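Local coordinates for 2,3-dimethylmalate lyase (Aspergillus niger, PDB 3FA4), which belongs to the phosphoenolpyruvate phosphomutase family of TIM-barrel proteins and carries a bound magnesium ion, at residues A5-L9 and P79-I84. Residues are numbered along the deposited sequence; the frame is centred on the assembly and turned at random.
Sequences AATSL and PSTPVI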
# COMPACT_ATOMS: atom_id res chain seq x y z
N ALA B 5 -16.46 6.74 -15.74
CA ALA B 5 -17.09 5.74 -16.58
C ALA B 5 -18.29 5.02 -15.90
O ALA B 5 -18.99 4.26 -16.58
CB ALA B 5 -16.11 4.79 -17.22
N ALA B 6 -18.57 5.34 -14.62
CA ALA B 6 -19.81 4.92 -13.90
C ALA B 6 -21.10 5.42 -14.56
O ALA B 6 -22.09 4.67 -14.77
CB ALA B 6 -19.76 5.40 -12.41
N THR B 7 -21.06 6.73 -14.82
CA THR B 7 -22.10 7.51 -15.46
C THR B 7 -22.39 7.07 -16.90
O THR B 7 -23.54 7.07 -17.32
CB THR B 7 -21.74 9.03 -15.46
OG1 THR B 7 -21.57 9.49 -14.11
CG2 THR B 7 -22.83 9.83 -16.13
N SER B 8 -21.39 6.70 -17.67
CA SER B 8 -21.72 6.29 -19.03
C SER B 8 -22.24 4.81 -19.01
O SER B 8 -23.16 4.47 -19.72
CB SER B 8 -20.56 6.60 -19.97
OG SER B 8 -19.43 5.85 -19.66
N LEU B 9 -21.68 3.95 -18.16
CA LEU B 9 -22.27 2.61 -17.87
C LEU B 9 -23.72 2.70 -17.45
O LEU B 9 -24.59 2.02 -18.02
CB LEU B 9 -21.48 1.82 -16.81
CG LEU B 9 -21.86 0.34 -16.70
CD1 LEU B 9 -21.74 -0.41 -18.05
CD2 LEU B 9 -21.04 -0.43 -15.57
N PRO B 79 -9.68 5.80 -18.83
CA PRO B 79 -10.78 6.24 -17.91
C PRO B 79 -12.24 6.32 -18.49
O PRO B 79 -13.21 6.40 -17.73
CB PRO B 79 -10.31 7.63 -17.40
CG PRO B 79 -8.89 7.82 -17.89
CD PRO B 79 -8.58 6.81 -18.95
N SER B 80 -12.41 6.30 -19.81
CA SER B 80 -13.74 6.45 -20.35
C SER B 80 -14.27 5.09 -20.67
O SER B 80 -15.44 4.96 -21.08
CB SER B 80 -13.73 7.30 -21.59
OG SER B 80 -12.90 6.71 -22.58
N THR B 81 -13.44 4.05 -20.51
CA THR B 81 -13.93 2.67 -20.65
C THR B 81 -14.39 2.10 -19.29
O THR B 81 -13.54 2.01 -18.36
CB THR B 81 -12.86 1.74 -21.18
OG1 THR B 81 -12.44 2.18 -22.45
CG2 THR B 81 -13.38 0.29 -21.29
N PRO B 82 -15.70 1.69 -19.17
CA PRO B 82 -16.23 1.13 -17.92
C PRO B 82 -15.46 -0.10 -17.45
O PRO B 82 -15.27 -1.02 -18.25
CB PRO B 82 -17.65 0.70 -18.30
CG PRO B 82 -18.04 1.63 -19.44
CD PRO B 82 -16.74 1.76 -20.23
N VAL B 83 -15.05 -0.12 -16.19
CA VAL B 83 -14.54 -1.29 -15.51
C VAL B 83 -15.51 -1.82 -14.47
O VAL B 83 -15.94 -1.11 -13.59
CB VAL B 83 -13.17 -1.01 -14.87
CG1 VAL B 83 -12.60 -2.21 -14.11
CG2 VAL B 83 -12.20 -0.48 -15.88
N ILE B 84 -15.86 -3.08 -14.61
CA ILE B 84 -16.71 -3.80 -13.61
C ILE B 84 -15.77 -4.58 -12.76
O ILE B 84 -15.06 -5.35 -13.30
CB ILE B 84 -17.71 -4.80 -14.30
CG1 ILE B 84 -18.54 -4.01 -15.33
CG2 ILE B 84 -18.61 -5.47 -13.24
CD1 ILE B 84 -19.22 -4.83 -16.33
O HOH W 1 -13.49 6.08 -14.93
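Ala5 and Pro82 meet where the N-terminal part of helix 5-13 lies against the loop leading into strand 83-86. Ala5 CA and Pro82 CA are 4.9 Å apart. Ala5 points its methyl group at the loop, where it meets mainly backbone. Ala5 CB lies 3.4 Å from Pro79 O and 3.7 Å from Pro82 N, and it also touches the backbone carbons of Ser80 and Thr81. The loop passes round this methyl, with atoms from Pro79 to Pro82 in contact with it.

The ring of Pro82 points back at the helix. Pro82 CG is 4.3 Å from Ala5 CB, and Pro82 CB is 4.2 Å from Leu9 CD1. The ring therefore bridges two side chains one helical turn apart. Leu9 has CG anti to its backbone N (chi1 -167°), and its two methyls divide the work. CD1 meets Pro82, while Leu9 CD2 reaches Ile84 CG1 at 4.4 Å. Leu9 also packs on Ala110 and Ala111, so it touches the neighbouring strand 111-114 as well.

No direct hydrogen bond joins the two segments. A water links them instead, accepting from Ala5 N and lying 2.8 Å from Pro79 O. Ala5 O takes the helical bond from Leu9 N and a weak one from Ser8 OG. Ser8 sits at the exposed border of the contact.

Pro82, just before strand 83-86, and Ile84 within it make backbone bonds to strand 42-44, and Thr81 OG1 bonds to Ser78 OG. Strand 83-86 ends at Asp86; Asp86 and Asp88 belong to the magnesium site. The contact itself is at the entry to this strand, with the side chain of Ile84 about 11 Å from the metal. The arrangement is consistent with a helix lying across the N-terminal end, where the strands begin, of a TIM-type beta/alpha barrel.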